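Local coordinates for protein LAE5 (Uncultured bacterium, PDB 5JD3) that is an alpha/beta hydrolase enzyme of the GDSL-like lipase/acylhydrolase family that probably acts as an esterase, hydrolysing ester bonds, at residues A[29-42]-A[49-63]. Numbering follows the deposited sequence.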
# COMPACT_ATOMS: atom_id res chain seq x y z
N LYS A 29 -8.68 -4.14 14.35
CA LYS A 29 -8.18 -2.86 13.86
C LYS A 29 -7.07 -3.05 12.83
O LYS A 29 -6.04 -3.66 13.11
CB LYS A 29 -7.66 -2.00 15.02
CG LYS A 29 -6.89 -0.77 14.55
CD LYS A 29 -6.95 0.37 15.55
CE LYS A 29 -6.03 0.13 16.73
NZ LYS A 29 -5.81 1.37 17.52
N LEU A 30 -7.30 -2.52 11.63
CA LEU A 30 -6.32 -2.60 10.55
C LEU A 30 -5.62 -1.27 10.34
O LEU A 30 -6.27 -0.25 10.09
CB LEU A 30 -7.00 -3.05 9.26
CG LEU A 30 -6.17 -2.91 7.98
CD1 LEU A 30 -4.93 -3.79 8.02
CD2 LEU A 30 -7.02 -3.24 6.75
N VAL A 31 -4.30 -1.28 10.43
CA VAL A 31 -3.50 -0.08 10.18
C VAL A 31 -2.83 -0.17 8.82
O VAL A 31 -2.05 -1.09 8.56
CB VAL A 31 -2.43 0.13 11.27
CG1 VAL A 31 -1.41 1.16 10.82
CG2 VAL A 31 -3.08 0.56 12.58
N ILE A 32 -3.14 0.78 7.95
CA ILE A 32 -2.57 0.81 6.60
C ILE A 32 -1.58 1.96 6.47
O ILE A 32 -1.94 3.13 6.63
CB ILE A 32 -3.67 0.94 5.53
CG1 ILE A 32 -4.72 -0.16 5.72
CG2 ILE A 32 -3.06 0.86 4.14
CD1 ILE A 32 -5.89 -0.05 4.78
N ILE A 33 -0.33 1.63 6.18
CA ILE A 33 0.74 2.61 6.15
C ILE A 33 1.47 2.61 4.80
O ILE A 33 1.64 1.56 4.18
CB ILE A 33 1.75 2.35 7.31
CG1 ILE A 33 2.82 3.45 7.37
CG2 ILE A 33 2.38 0.97 7.18
CD1 ILE A 33 3.75 3.31 8.55
N GLY A 34 1.87 3.79 4.34
CA GLY A 34 2.56 3.91 3.07
C GLY A 34 2.81 5.35 2.64
O GLY A 34 2.91 6.24 3.48
N ASP A 35 2.90 5.56 1.33
CA ASP A 35 3.17 6.89 0.79
C ASP A 35 1.89 7.66 0.49
O ASP A 35 0.87 7.47 1.15
CB ASP A 35 4.04 6.79 -0.46
CG ASP A 35 3.57 5.70 -1.41
OD1 ASP A 35 2.34 5.52 -1.57
OD2 ASP A 35 4.43 5.01 -2.00
N SER A 36 1.94 8.54 -0.51
CA SER A 36 0.82 9.42 -0.83
C SER A 36 -0.38 8.64 -1.37
O SER A 36 -1.52 9.10 -1.26
CB SER A 36 1.24 10.48 -1.85
OG SER A 36 1.28 9.94 -3.16
N ILE A 37 -0.12 7.48 -1.95
CA ILE A 37 -1.19 6.63 -2.46
C ILE A 37 -2.04 6.12 -1.30
O ILE A 37 -3.24 5.91 -1.43
CB ILE A 37 -0.63 5.44 -3.27
CG1 ILE A 37 0.28 5.96 -4.39
CG2 ILE A 37 -1.76 4.61 -3.86
CD1 ILE A 37 -0.42 6.90 -5.35
N THR A 38 -1.40 5.95 -0.14
CA THR A 38 -2.11 5.61 1.08
C THR A 38 -2.65 6.88 1.75
O THR A 38 -3.80 6.92 2.19
CB THR A 38 -1.21 4.85 2.07
OG1 THR A 38 -0.69 3.68 1.44
CG2 THR A 38 -1.99 4.45 3.31
N ASP A 39 -1.80 7.90 1.81
CA ASP A 39 -2.15 9.20 2.38
C ASP A 39 -3.44 9.75 1.77
O ASP A 39 -4.43 9.95 2.47
CB ASP A 39 -1.01 10.20 2.17
CG ASP A 39 -1.15 11.46 3.01
OD1 ASP A 39 -2.28 11.83 3.38
OD2 ASP A 39 -0.11 12.10 3.29
N ALA A 40 -3.40 10.00 0.46
CA ALA A 40 -4.55 10.47 -0.30
C ALA A 40 -5.15 11.77 0.24
O ALA A 40 -6.34 12.01 0.10
CB ALA A 40 -5.62 9.38 -0.35
N GLY A 41 -4.31 12.59 0.86
CA GLY A 41 -4.72 13.91 1.31
C GLY A 41 -5.51 13.93 2.60
O GLY A 41 -6.31 14.84 2.83
N ARG A 42 -5.29 12.93 3.46
CA ARG A 42 -5.95 12.88 4.75
C ARG A 42 -5.50 14.03 5.65
O ARG A 42 -4.43 14.61 5.43
CB ARG A 42 -5.67 11.54 5.45
CG ARG A 42 -4.23 11.37 5.89
CD ARG A 42 -3.98 9.99 6.47
NE ARG A 42 -2.58 9.78 6.83
CZ ARG A 42 -2.08 9.99 8.05
NH1 ARG A 42 -2.87 10.41 9.03
NH2 ARG A 42 -0.79 9.78 8.28
N GLU A 49 -7.57 7.86 12.46
CA GLU A 49 -8.95 7.58 12.83
C GLU A 49 -9.65 8.88 13.23
O GLU A 49 -9.10 9.66 14.00
CB GLU A 49 -9.04 6.59 13.98
CG GLU A 49 -7.93 5.57 14.05
CD GLU A 49 -8.15 4.58 15.18
OE1 GLU A 49 -9.29 4.10 15.33
OE2 GLU A 49 -7.19 4.29 15.92
N GLY A 50 -10.85 9.10 12.72
CA GLY A 50 -11.59 10.30 13.06
C GLY A 50 -12.89 10.51 12.32
O GLY A 50 -13.40 9.60 11.66
N LEU A 51 -13.43 11.72 12.43
CA LEU A 51 -14.76 12.03 11.92
C LEU A 51 -14.76 12.55 10.48
O LEU A 51 -15.57 12.12 9.66
CB LEU A 51 -15.43 13.05 12.84
CG LEU A 51 -15.89 12.51 14.19
CD1 LEU A 51 -16.27 13.64 15.13
CD2 LEU A 51 -17.05 11.55 14.00
N PHE A 52 -13.86 13.49 10.17
CA PHE A 52 -13.87 14.12 8.85
C PHE A 52 -12.50 14.11 8.18
O PHE A 52 -11.53 14.67 8.70
CB PHE A 52 -14.38 15.56 8.97
CG PHE A 52 -15.81 15.66 9.43
CD1 PHE A 52 -16.85 15.53 8.52
CD2 PHE A 52 -16.11 15.87 10.76
CE1 PHE A 52 -18.16 15.61 8.94
CE2 PHE A 52 -17.42 15.96 11.18
CZ PHE A 52 -18.45 15.83 10.27
N ASN A 53 -12.44 13.48 7.01
CA ASN A 53 -11.21 13.33 6.23
C ASN A 53 -10.07 12.73 7.04
O ASN A 53 -8.97 13.29 7.11
CB ASN A 53 -10.78 14.68 5.65
CG ASN A 53 -9.72 14.54 4.56
OD1 ASN A 53 -9.57 13.47 3.97
ND2 ASN A 53 -8.99 15.61 4.30
N ALA A 54 -10.33 11.58 7.66
CA ALA A 54 -9.30 10.87 8.41
C ALA A 54 -8.62 9.83 7.53
O ALA A 54 -7.52 9.37 7.83
CB ALA A 54 -9.90 10.21 9.64
N HIS A 55 -9.28 9.47 6.43
CA HIS A 55 -8.78 8.43 5.54
C HIS A 55 -8.43 8.96 4.15
O HIS A 55 -7.91 8.22 3.32
CB HIS A 55 -9.81 7.30 5.42
CG HIS A 55 -9.97 6.49 6.66
ND1 HIS A 55 -10.99 5.59 6.84
CD2 HIS A 55 -9.23 6.45 7.80
CE1 HIS A 55 -10.88 5.02 8.03
NE2 HIS A 55 -9.82 5.53 8.63
N GLY A 56 -8.73 10.23 3.91
CA GLY A 56 -8.45 10.83 2.61
C GLY A 56 -9.51 10.47 1.58
O GLY A 56 -10.64 10.15 1.92
N SER A 57 -9.12 10.54 0.31
CA SER A 57 -10.05 10.25 -0.78
C SER A 57 -9.48 9.20 -1.74
O SER A 57 -9.76 9.22 -2.94
CB SER A 57 -10.38 11.53 -1.55
OG SER A 57 -9.22 12.10 -2.13
N GLY A 58 -8.68 8.29 -1.20
CA GLY A 58 -8.05 7.25 -1.99
C GLY A 58 -8.60 5.86 -1.70
O GLY A 58 -9.74 5.72 -1.26
N TYR A 59 -7.77 4.84 -1.93
CA TYR A 59 -8.22 3.46 -1.80
C TYR A 59 -8.51 3.08 -0.35
O TYR A 59 -9.37 2.25 -0.09
CB TYR A 59 -7.19 2.50 -2.41
CG TYR A 59 -5.96 2.24 -1.57
CD1 TYR A 59 -5.91 1.16 -0.69
CD2 TYR A 59 -4.84 3.06 -1.66
CE1 TYR A 59 -4.79 0.91 0.07
CE2 TYR A 59 -3.71 2.81 -0.90
CZ TYR A 59 -3.69 1.74 -0.03
OH TYR A 59 -2.57 1.49 0.73
N VAL A 60 -7.78 3.69 0.58
CA VAL A 60 -8.01 3.43 2.00
C VAL A 60 -9.42 3.86 2.39
O VAL A 60 -10.12 3.14 3.10
CB VAL A 60 -6.98 4.17 2.88
CG1 VAL A 60 -7.39 4.13 4.35
CG2 VAL A 60 -5.59 3.57 2.69
N ALA A 61 -9.83 5.03 1.92
CA ALA A 61 -11.18 5.52 2.16
C ALA A 61 -12.20 4.64 1.44
O ALA A 61 -13.33 4.46 1.91
CB ALA A 61 -11.32 6.97 1.70
N LEU A 62 -11.80 4.10 0.29
CA LEU A 62 -12.66 3.20 -0.47
C LEU A 62 -12.85 1.88 0.27
O LEU A 62 -13.96 1.34 0.31
CB LEU A 62 -12.08 2.95 -1.86
CG LEU A 62 -12.15 4.15 -2.81
CD1 LEU A 62 -11.54 3.80 -4.16
CD2 LEU A 62 -13.59 4.60 -2.97
N LEU A 63 -11.76 1.37 0.84
CA LEU A 63 -11.82 0.15 1.64
C LEU A 63 -12.74 0.33 2.84
O LEU A 63 -13.57 -0.52 3.13
CB LEU A 63 -10.42 -0.25 2.11
CG LEU A 63 -9.45 -0.79 1.06
CD1 LEU A 63 -8.08 -1.04 1.68
CD2 LEU A 63 -9.99 -2.06 0.44
O HOH W 1 -5.35 6.05 0.35
O HOH W 2 -5.87 11.17 9.22
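In the nucleophile region of a GDSL-type hydrolase, Ile37 and Thr38 of the short helix 36-39 pack against Tyr59 and Val60, just after the Gly34-Asp35-Ser36 block that follows the core of strand 29-34. Ser36 OG is hydrogen-bonded to His216, a geometry consistent with a Ser-His-Asp triad with Asp213. Asp35 caps the helix, its OD1 accepting from Ile37 N at 3.2 Å.

Tyr59 is the main wedge. Its CG lies between backbone N and carbonyl carbon (chi1 77°), which swings the ring in beside the helix; Tyr59 OH then shares a hydrogen bond with Thr38 OG1 at 3.0 Å. Ile37 O meets the ring edge, 3.2 Å from Tyr59 CE2. Val60 CG2 lies over one ring face and meets Ile32 CG2 tip to tip at 4.0 Å; Ile32 CD1 continues the apolar patch to Leu63 CD1. A water bridges Ile37 O and Thr38 O and weakly accepts from Val60 N.

At the C-terminal end of helix 36-39, a type I' turn from Asp39 to Arg42 docks on the loop. Ser57 N donates to Ala40 O (3.2 Å, 157°), and Asn53 ND2 to Gly41 O. Gly56 CA lies 3.5 Å from Ala40 O. Asp39 OD1 holds Arg42 N in an Asx motif, and a second water links Arg42 NH1 to Ala54 O.

Strand 29-34 runs between strands 77-82 and 106-110 in the parallel sheet, nearly antiparallel to helix segment 59-63 (166°). Asn80 ND2 ties Thr38 O to His55 O, Arg42 NE reaches Gly82 O, and helix 219-232 packs against Tyr59 and Leu63.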